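Local coordinates for fervidolysin (Fervidobacterium pennivorans, PDB 1R6V), which degrades keratin into peptides as a subtilisin-like serine protease, allowing its bacterium to grow on native feathers, at residues G32-Y38 with K63-L69; V56-I62 with D247-A251; E43-I47 with L86-V92. The protein carries 1 engineered substitution. All blocks are in the same frame, centred on the assembly; numbering follows the deposited sequence.

Contact 1 of 3, residues G32-Y38 with K63-L69; sequences GKILVGY and KVVSIKL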
loop_
_atom_site.group_PDB
_atom_site.type_symbol
_atom_site.label_atom_id
_atom_site.label_comp_id
_atom_site.label_asym_id
_atom_site.label_seq_id
_atom_site.Cartn_x
_atom_site.Cartn_y
_atom_site.Cartn_z
ATOM N N GLY A 32 12.568 11.962 -9.417
ATOM C CA GLY A 32 12.047 13.253 -9.830
ATOM C C GLY A 32 10.627 13.675 -9.529
ATOM O O GLY A 32 10.147 14.639 -10.120
ATOM N N LYS A 33 9.954 12.982 -8.617
ATOM C CA LYS A 33 8.580 13.330 -8.285
ATOM C C LYS A 33 8.254 12.923 -6.856
ATOM O O LYS A 33 8.757 11.910 -6.370
ATOM C CB LYS A 33 7.616 12.606 -9.233
ATOM C CG LYS A 33 6.148 12.753 -8.852
ATOM C CD LYS A 33 5.247 11.830 -9.671
ATOM C CE LYS A 33 5.033 12.351 -11.078
ATOM N NZ LYS A 33 3.974 11.539 -11.759
ATOM N N ILE A 34 7.431 13.726 -6.190
ATOM C CA ILE A 34 6.979 13.393 -4.840
ATOM C C ILE A 34 5.464 13.491 -4.745
ATOM O O ILE A 34 4.836 14.288 -5.444
ATOM C CB ILE A 34 7.589 14.309 -3.741
ATOM C CG1 ILE A 34 7.340 15.791 -4.052
ATOM C CG2 ILE A 34 9.068 14.008 -3.592
ATOM C CD1 ILE A 34 7.834 16.736 -2.893
ATOM N N LEU A 35 4.877 12.638 -3.908
ATOM C CA LEU A 35 3.431 12.643 -3.700
ATOM C C LEU A 35 3.242 13.205 -2.312
ATOM O O LEU A 35 3.850 12.719 -1.364
ATOM C CB LEU A 35 2.847 11.220 -3.762
ATOM C CG LEU A 35 3.208 10.339 -4.967
ATOM C CD1 LEU A 35 2.153 9.263 -5.115
ATOM C CD2 LEU A 35 3.346 11.134 -6.227
ATOM N N VAL A 36 2.414 14.238 -2.195
ATOM C CA VAL A 36 2.187 14.878 -0.910
ATOM C C VAL A 36 0.760 14.707 -0.420
ATOM O O VAL A 36 -0.182 15.154 -1.070
ATOM C CB VAL A 36 2.514 16.402 -0.983
ATOM C CG1 VAL A 36 2.297 17.060 0.383
ATOM C CG2 VAL A 36 3.986 16.595 -1.442
ATOM N N GLY A 37 0.618 14.025 0.716
ATOM C CA GLY A 37 -0.677 13.828 1.334
ATOM C C GLY A 37 -0.774 14.985 2.299
ATOM O O GLY A 37 0.104 15.170 3.143
ATOM N N TYR A 38 -1.836 15.769 2.194
ATOM C CA TYR A 38 -1.972 16.939 3.039
ATOM C C TYR A 38 -3.286 16.953 3.784
ATOM O O TYR A 38 -4.178 16.144 3.531
ATOM C CB TYR A 38 -1.914 18.190 2.148
ATOM C CG TYR A 38 -3.039 18.267 1.118
ATOM C CD1 TYR A 38 -4.278 18.820 1.443
ATOM C CD2 TYR A 38 -2.868 17.782 -0.183
ATOM C CE1 TYR A 38 -5.319 18.893 0.503
ATOM C CE2 TYR A 38 -3.915 17.850 -1.139
ATOM C CZ TYR A 38 -5.139 18.409 -0.781
ATOM O OH TYR A 38 -6.173 18.483 -1.702
ATOM N N LYS A 63 -6.941 14.009 -0.753
ATOM C CA LYS A 63 -5.989 15.040 -0.336
ATOM C C LYS A 63 -4.532 14.751 -0.696
ATOM O O LYS A 63 -3.653 14.706 0.174
ATOM C CB LYS A 63 -6.116 15.278 1.172
ATOM C CG LYS A 63 -7.420 15.956 1.595
ATOM C CD LYS A 63 -7.503 15.995 3.117
ATOM C CE LYS A 63 -8.581 16.941 3.622
ATOM N NZ LYS A 63 -8.296 18.353 3.220
ATOM N N VAL A 64 -4.288 14.591 -1.993
ATOM C CA VAL A 64 -2.957 14.319 -2.510
ATOM C C VAL A 64 -2.641 15.251 -3.651
ATOM O O VAL A 64 -3.511 15.591 -4.446
ATOM C CB VAL A 64 -2.828 12.866 -3.045
ATOM C CG1 VAL A 64 -1.549 12.718 -3.876
ATOM C CG2 VAL A 64 -2.791 11.888 -1.882
ATOM N N VAL A 65 -1.395 15.702 -3.690
ATOM C CA VAL A 65 -0.908 16.543 -4.773
ATOM C C VAL A 65 0.401 15.879 -5.189
ATOM O O VAL A 65 1.210 15.537 -4.325
ATOM C CB VAL A 65 -0.546 17.975 -4.314
ATOM C CG1 VAL A 65 0.126 18.722 -5.466
ATOM C CG2 VAL A 65 -1.785 18.731 -3.858
ATOM N N SER A 66 0.611 15.677 -6.486
ATOM C CA SER A 66 1.862 15.090 -6.958
ATOM C C SER A 66 2.675 16.273 -7.487
ATOM O O SER A 66 2.146 17.120 -8.205
ATOM C CB SER A 66 1.600 14.069 -8.073
ATOM O OG SER A 66 1.042 14.702 -9.206
ATOM N N ILE A 67 3.951 16.326 -7.113
ATOM C CA ILE A 67 4.837 17.426 -7.502
ATOM C C ILE A 67 6.050 16.956 -8.282
ATOM O O ILE A 67 6.816 16.122 -7.808
ATOM C CB ILE A 67 5.353 18.171 -6.249
ATOM C CG1 ILE A 67 4.170 18.659 -5.414
ATOM C CG2 ILE A 67 6.292 19.327 -6.663
ATOM C CD1 ILE A 67 4.571 19.295 -4.087
ATOM N N LYS A 68 6.230 17.492 -9.484
ATOM C CA LYS A 68 7.387 17.147 -10.301
ATOM C C LYS A 68 8.533 18.025 -9.768
ATOM O O LYS A 68 8.344 19.217 -9.531
ATOM C CB LYS A 68 7.100 17.473 -11.763
ATOM C CG LYS A 68 7.900 16.651 -12.725
ATOM C CD LYS A 68 7.667 17.100 -14.145
ATOM C CE LYS A 68 8.209 16.061 -15.095
ATOM N NZ LYS A 68 9.549 15.587 -14.653
ATOM N N LEU A 69 9.713 17.433 -9.597
ATOM C CA LEU A 69 10.866 18.137 -9.026
ATOM C C LEU A 69 11.754 19.031 -9.901
ATOM O O LEU A 69 12.555 19.811 -9.381
ATOM C CB LEU A 69 11.762 17.123 -8.311
ATOM C CG LEU A 69 11.054 16.329 -7.208
ATOM C CD1 LEU A 69 12.026 15.343 -6.575
ATOM C CD2 LEU A 69 10.513 17.288 -6.161
HETATM O O HOH W 1 11.443 15.816 -12.305
HETATM O O HOH W 2 -5.531 18.286 -4.200
#

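Contact 2 of 3, residues V56-I62 with D247-A251; sequences VLELPQI and DYVAA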
loop_
_atom_site.group_PDB
_atom_site.type_symbol
_atom_site.label_atom_id
_atom_site.label_comp_id
_atom_site.label_asym_id
_atom_site.label_seq_id
_atom_site.Cartn_x
_atom_site.Cartn_y
_atom_site.Cartn_z
ATOM N N VAL A 56 1.576 18.519 -10.833
ATOM C CA VAL A 56 1.124 17.875 -12.060
ATOM C C VAL A 56 -0.187 17.119 -11.891
ATOM O O VAL A 56 -0.829 16.771 -12.879
ATOM C CB VAL A 56 2.183 16.895 -12.609
ATOM C CG1 VAL A 56 3.396 17.672 -13.118
ATOM C CG2 VAL A 56 2.602 15.928 -11.520
ATOM N N LEU A 57 -0.584 16.865 -10.647
ATOM C CA LEU A 57 -1.830 16.156 -10.386
ATOM C C LEU A 57 -2.370 16.579 -9.041
ATOM O O LEU A 57 -1.622 16.677 -8.065
ATOM C CB LEU A 57 -1.604 14.637 -10.368
ATOM C CG LEU A 57 -2.821 13.736 -10.142
ATOM C CD1 LEU A 57 -3.814 13.856 -11.292
ATOM C CD2 LEU A 57 -2.332 12.303 -10.030
ATOM N N GLU A 58 -3.667 16.855 -9.005
ATOM C CA GLU A 58 -4.346 17.210 -7.774
ATOM C C GLU A 58 -5.456 16.185 -7.608
ATOM O O GLU A 58 -6.249 15.968 -8.526
ATOM C CB GLU A 58 -4.962 18.599 -7.862
ATOM C CG GLU A 58 -3.940 19.703 -7.980
ATOM C CD GLU A 58 -4.013 20.713 -6.843
ATOM O OE1 GLU A 58 -3.692 21.891 -7.096
ATOM O OE2 GLU A 58 -4.385 20.346 -5.703
ATOM N N LEU A 59 -5.502 15.550 -6.438
ATOM C CA LEU A 59 -6.514 14.538 -6.143
ATOM C C LEU A 59 -7.160 14.908 -4.826
ATOM O O LEU A 59 -6.886 14.307 -3.800
ATOM C CB LEU A 59 -5.855 13.164 -6.019
ATOM C CG LEU A 59 -5.334 12.617 -7.342
ATOM C CD1 LEU A 59 -4.578 11.326 -7.078
ATOM C CD2 LEU A 59 -6.514 12.382 -8.299
ATOM N N PRO A 60 -8.037 15.915 -4.837
ATOM C CA PRO A 60 -8.681 16.327 -3.591
ATOM C C PRO A 60 -9.482 15.273 -2.848
ATOM O O PRO A 60 -9.590 15.350 -1.621
ATOM C CB PRO A 60 -9.498 17.562 -4.010
ATOM C CG PRO A 60 -9.775 17.338 -5.454
ATOM C CD PRO A 60 -8.510 16.702 -5.992
ATOM N N GLN A 61 -10.006 14.274 -3.571
ATOM C CA GLN A 61 -10.788 13.207 -2.942
ATOM C C GLN A 61 -10.001 12.462 -1.866
ATOM O O GLN A 61 -10.602 11.947 -0.920
ATOM C CB GLN A 61 -11.317 12.220 -3.988
ATOM C CG GLN A 61 -10.561 12.221 -5.269
ATOM C CD GLN A 61 -11.013 13.315 -6.220
ATOM O OE1 GLN A 61 -12.135 13.301 -6.746
ATOM N NE2 GLN A 61 -10.145 14.248 -6.451
ATOM N N ILE A 62 -8.672 12.389 -2.012
ATOM C CA ILE A 62 -7.829 11.754 -0.992
ATOM C C ILE A 62 -6.719 12.715 -0.527
ATOM O O ILE A 62 -5.696 12.301 0.029
ATOM C CB ILE A 62 -7.179 10.409 -1.468
ATOM C CG1 ILE A 62 -6.297 10.640 -2.694
ATOM C CG2 ILE A 62 -8.273 9.365 -1.740
ATOM C CD1 ILE A 62 -5.487 9.383 -3.110
ATOM N N ASP A 247 0.608 7.853 -8.181
ATOM C CA ASP A 247 -0.285 8.997 -8.202
ATOM C C ASP A 247 -1.338 8.872 -9.306
ATOM O O ASP A 247 -2.515 9.116 -9.051
ATOM C CB ASP A 247 0.516 10.323 -8.328
ATOM C CG ASP A 247 1.523 10.319 -9.475
ATOM O OD1 ASP A 247 1.900 9.233 -9.964
ATOM O OD2 ASP A 247 1.957 11.425 -9.880
ATOM N N TYR A 248 -0.952 8.470 -10.516
ATOM C CA TYR A 248 -1.952 8.351 -11.567
ATOM C C TYR A 248 -2.864 7.135 -11.358
ATOM O O TYR A 248 -4.028 7.169 -11.750
ATOM C CB TYR A 248 -1.299 8.343 -12.957
ATOM C CG TYR A 248 -0.743 9.709 -13.340
ATOM C CD1 TYR A 248 0.609 10.004 -13.192
ATOM C CD2 TYR A 248 -1.587 10.716 -13.798
ATOM C CE1 TYR A 248 1.109 11.285 -13.494
ATOM C CE2 TYR A 248 -1.100 11.996 -14.101
ATOM C CZ TYR A 248 0.241 12.269 -13.946
ATOM O OH TYR A 248 0.718 13.526 -14.239
ATOM N N VAL A 249 -2.350 6.079 -10.736
ATOM C CA VAL A 249 -3.199 4.922 -10.437
ATOM C C VAL A 249 -4.271 5.380 -9.427
ATOM O O VAL A 249 -5.453 5.060 -9.577
ATOM C CB VAL A 249 -2.393 3.748 -9.836
ATOM C CG1 VAL A 249 -3.362 2.666 -9.319
ATOM C CG2 VAL A 249 -1.478 3.141 -10.925
ATOM N N ALA A 250 -3.861 6.124 -8.399
ATOM C CA ALA A 250 -4.826 6.635 -7.428
ATOM C C ALA A 250 -5.899 7.464 -8.158
ATOM O O ALA A 250 -7.097 7.346 -7.873
ATOM C CB ALA A 250 -4.110 7.487 -6.345
ATOM N N ALA A 251 -5.475 8.306 -9.098
ATOM C CA ALA A 251 -6.433 9.109 -9.866
ATOM C C ALA A 251 -7.399 8.198 -10.617
ATOM O O ALA A 251 -8.590 8.476 -10.674
ATOM C CB ALA A 251 -5.703 9.998 -10.869
#

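Contact 3 of 3, residues E43-I47 with L86-V92; sequences EVDKI and LKGIRYV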
loop_
_atom_site.group_PDB
_atom_site.type_symbol
_atom_site.label_atom_id
_atom_site.label_comp_id
_atom_site.label_asym_id
_atom_site.label_seq_id
_atom_site.Cartn_x
_atom_site.Cartn_y
_atom_site.Cartn_z
ATOM N N GLU A 43 -0.609 24.461 2.716
ATOM C CA GLU A 43 0.725 24.108 3.179
ATOM C C GLU A 43 1.541 23.448 2.085
ATOM O O GLU A 43 2.770 23.489 2.107
ATOM C CB GLU A 43 0.661 23.168 4.389
ATOM C CG GLU A 43 0.354 23.860 5.706
ATOM C CD GLU A 43 1.480 24.783 6.165
ATOM O OE1 GLU A 43 2.558 24.292 6.581
ATOM O OE2 GLU A 43 1.290 26.014 6.107
ATOM N N VAL A 44 0.860 22.811 1.140
ATOM C CA VAL A 44 1.558 22.151 0.046
ATOM C C VAL A 44 2.336 23.203 -0.740
ATOM O O VAL A 44 3.409 22.925 -1.272
ATOM C CB VAL A 44 0.565 21.418 -0.894
ATOM C CG1 VAL A 44 1.310 20.761 -2.045
ATOM C CG2 VAL A 44 -0.202 20.351 -0.102
ATOM N N ASP A 45 1.809 24.421 -0.791
ATOM C CA ASP A 45 2.490 25.468 -1.532
ATOM C C ASP A 45 3.861 25.794 -0.935
ATOM O O ASP A 45 4.741 26.265 -1.649
ATOM C CB ASP A 45 1.613 26.719 -1.612
ATOM C CG ASP A 45 0.323 26.477 -2.396
ATOM O OD1 ASP A 45 0.332 25.631 -3.320
ATOM O OD2 ASP A 45 -0.690 27.145 -2.094
ATOM N N LYS A 46 4.042 25.535 0.362
ATOM C CA LYS A 46 5.329 25.773 1.008
ATOM C C LYS A 46 6.342 24.746 0.493
ATOM O O LYS A 46 7.527 25.045 0.371
ATOM C CB LYS A 46 5.203 25.667 2.528
ATOM C CG LYS A 46 4.385 26.785 3.153
ATOM C CD LYS A 46 4.305 26.612 4.659
ATOM C CE LYS A 46 3.578 27.780 5.327
ATOM N NZ LYS A 46 3.486 27.568 6.798
ATOM N N ILE A 47 5.869 23.534 0.194
ATOM C CA ILE A 47 6.736 22.494 -0.348
ATOM C C ILE A 47 7.059 22.813 -1.810
ATOM O O ILE A 47 8.195 22.638 -2.250
ATOM C CB ILE A 47 6.059 21.097 -0.284
ATOM C CG1 ILE A 47 5.891 20.670 1.172
ATOM C CG2 ILE A 47 6.901 20.066 -1.033
ATOM C CD1 ILE A 47 5.100 19.356 1.364
ATOM N N LEU A 86 6.469 22.081 8.678
ATOM C CA LEU A 86 5.106 22.145 8.167
ATOM C C LEU A 86 4.164 21.528 9.202
ATOM O O LEU A 86 4.561 20.637 9.942
ATOM C CB LEU A 86 5.024 21.371 6.852
ATOM C CG LEU A 86 6.116 21.729 5.841
ATOM C CD1 LEU A 86 6.012 20.823 4.616
ATOM C CD2 LEU A 86 5.989 23.188 5.446
ATOM N N LYS A 87 2.924 21.993 9.270
ATOM C CA LYS A 87 2.011 21.415 10.253
ATOM C C LYS A 87 0.801 20.689 9.655
ATOM O O LYS A 87 0.302 19.717 10.230
ATOM C CB LYS A 87 1.528 22.490 11.232
ATOM C CG LYS A 87 0.451 23.416 10.689
ATOM C CD LYS A 87 0.970 24.311 9.580
ATOM C CE LYS A 87 -0.146 25.207 9.021
ATOM N NZ LYS A 87 -0.792 26.064 10.069
ATOM N N GLY A 88 0.331 21.153 8.507
ATOM C CA GLY A 88 -0.825 20.518 7.901
ATOM C C GLY A 88 -0.515 19.554 6.774
ATOM O O GLY A 88 -1.282 19.461 5.822
ATOM N N ILE A 89 0.606 18.844 6.879
ATOM C CA ILE A 89 1.005 17.869 5.862
ATOM C C ILE A 89 0.939 16.477 6.492
ATOM O O ILE A 89 1.420 16.283 7.610
ATOM C CB ILE A 89 2.458 18.138 5.365
ATOM C CG1 ILE A 89 2.526 19.454 4.577
ATOM C CG2 ILE A 89 2.948 16.991 4.484
ATOM C CD1 ILE A 89 1.574 19.562 3.409
ATOM N N ARG A 90 0.340 15.509 5.799
ATOM C CA ARG A 90 0.270 14.154 6.343
ATOM C C ARG A 90 1.523 13.338 6.018
ATOM O O ARG A 90 2.077 12.657 6.891
ATOM C CB ARG A 90 -0.984 13.427 5.830
ATOM C CG ARG A 90 -2.267 13.764 6.599
ATOM C CD ARG A 90 -3.464 12.980 6.055
ATOM N NE ARG A 90 -3.773 13.445 4.709
ATOM C CZ ARG A 90 -3.849 12.676 3.629
ATOM N NH1 ARG A 90 -3.650 11.360 3.708
ATOM N NH2 ARG A 90 -4.094 13.242 2.460
ATOM N N TYR A 91 1.984 13.401 4.773
ATOM C CA TYR A 91 3.176 12.651 4.398
ATOM C C TYR A 91 3.717 13.120 3.067
ATOM O O TYR A 91 3.039 13.835 2.323
ATOM C CB TYR A 91 2.871 11.146 4.298
ATOM C CG TYR A 91 1.850 10.808 3.228
ATOM C CD1 TYR A 91 2.202 10.781 1.871
ATOM C CD2 TYR A 91 0.515 10.594 3.564
ATOM C CE1 TYR A 91 1.239 10.558 0.879
ATOM C CE2 TYR A 91 -0.462 10.371 2.575
ATOM C CZ TYR A 91 -0.092 10.355 1.241
ATOM O OH TYR A 91 -1.047 10.134 0.271
ATOM N N VAL A 92 4.955 12.723 2.788
ATOM C CA VAL A 92 5.613 13.031 1.525
ATOM C C VAL A 92 6.277 11.729 1.140
ATOM O O VAL A 92 7.077 11.216 1.909
ATOM C CB VAL A 92 6.711 14.097 1.676
ATOM C CG1 VAL A 92 7.336 14.372 0.297
ATOM C CG2 VAL A 92 6.118 15.381 2.242
#

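Contact 1 of 3, residues G32-Y38 with K63-L69
Tyr38 carries its ring between its own backbone N and carbonyl carbon (chi1 62°), which folds the ring back over Lys63 at the end of the strand pair. Lys63 CB stands over the middle of one ring face, 3.8 Å from the Tyr38 centroid, a CH-pi contact in which the two side chains cross at about a right angle. Tyr38 CE2 also touches Val65 CG2, 3.6 Å away, on the partner strand. Ile34 uses the same rotamer class (chi1 54°) to lay CG1 alongside Ile67 CB at 3.8 Å, the two side chains pointing the same way. Beyond them Ile67 CD1 meets Val36 CG2 at 3.8 Å.

Residues 33-38 and 64-68 are neighbouring antiparallel strands of the propeptide sheet. Ile34 with Ile67 and Val36 with Val65 are hydrogen-bonded pairs, and Ile67 N to Ile34 O measures 2.8 Å. At the other end Leu69 N reaches Gly32 O at 2.9 Å from well above the carbonyl plane, and a water that donates to the same oxygen accepts from Lys68 NZ. Lys63 and Val64 both face Leu59, forming a G1 beta bulge.

The two faces differ chemically. Ile34, Val36, Val65 and Ile67 turn an apolar surface to helix 41-51, whereas Lys33, Leu35 and Ser66 meet helix 246-258, where Lys33 forms a salt bridge with Asp247. Backbone bonds thus join the strands, while one face is wholly apolar, the other mixes Leu35 with the polar Lys33 and Ser66, and each meets a different helix.

Contact 2 of 3, residues V56-I62 with D247-A251
Asp247 meets the propeptide strand first through its backbone: Leu57 CD2 comes to 3.3 Å from Asp247 O, in the turn of helix where that oxygen also accepts from Ala251 N. The leucine gets there because its CG stands opposite the backbone N (chi1 -178°), sending the side chain down onto the helix. The carboxylate of Asp247 has its partner on strand 33-38, two places across the sheet, a salt bridge from OD2 to Lys33, while OD1 takes a weak bond from Tyr248 N.

Tyr248 starts away from the strand, yet its ring swings back. Leu57 CD2 sits 4.1 Å above the plane of the Tyr248 ring, offset toward the rim, and the hydroxyl end passes Val56 at about a right angle, with Tyr248 OH 4.0 Å from Val56 CB. One leucine methyl is thereby shared between a helix carbonyl and an aromatic face.

Ala250 offers a methyl to two branches at once, its CB lying 3.9 Å from Leu59 CD1 and 4.0 Å from Ile62 CD1. Ala251 takes the other branch of the same leucine, Leu59 CD2 reaching Ala251 CB at 3.6 Å. The small alanine side chains probably leave room for the leucine branches against the helix, and no hydrogen bond crosses between the two segments.

Helix 275-286 flanks helix 246-258, touching Ala250 through Thr276 and Ala280. Gln61 touches Tyr283 of helix 275-286 as well as Ile254 of helix 246-258. The propeptide sheet thus sits on a pair of catalytic-domain helices, as in the complex of subtilisin with its propeptide.

Contact 3 of 3, residues E43-I47 with L86-V92
The carboxylate of Glu43 is the flat group around which this contact is organised: Lys87 lays its CD and CE methylenes over one face, CE standing 3.3 Å from Glu43 CD, and Lys46 NZ enters at the rim on the syn lone pair of Glu43 OE2, a salt bridge of 2.8 Å. The setting is the beta-alpha-beta-beta-alpha-beta, ferredoxin-like plait of the propeptide, with helix 41-51 packed on the sheet and strand 89-93 at the sheet's edge.

A bend at chi2 (-67°) turns the acid from the helix toward the loop before that strand. Lys87 crosses it at about a right angle and offers carbon rather than charge, since Lys87 NZ remains 4.5 Å from Glu43 OE2, beyond a salt bridge. The two nearby ammonium groups would probably favour the ionised form of the acid. Replacing Glu43 with an alanine would probably leave Lys46 NZ without its salt-bridge mate and set the methylenes of Lys87 free to turn.

Beneath this polar rim the contact becomes apolar. Ile89 CD1 touches Glu43 CB at 3.8 Å and also reaches Val44 CG2, while Lys46 and Leu86 slide past each other in opposite directions. Ile47 and Ile89 approach tip to tip, CD1 to CD1, and Val92 CG2 comes to that same Ile47 CD1, 4.2 Å away. Ile81 of helix 74-81 also touches Ile47, Leu86 and Val92. Among the apolar pairs the tightest is where Ile47 and Leu86 cross, with Ile47 CG1 3.4 Å from Leu86 CD1.

Contact 1 is a buried strand pair that both other contacts adjoin. Contact 2, also buried, lies on one face of this sheet and joins it to the catalytic domain; contact 3 lies on the other, inside the propeptide and partly buried, with Lys46 and Lys87 exposed. Strand 64-68 of contact 1 pairs with strand 54-59 of contact 2, which precedes it in the chain, and strand 33-38 pairs with strand 89-93 of contact 3, where Arg90 and Tyr91 face Gly37 in a classic beta bulge. Backbone hydrogen bonds dominate contact 1, leucine-to-alanine packing contact 2, and isoleucine packing under a charged rim contact 3. Arg90 also links contacts 2 and 3 through Ile62 O.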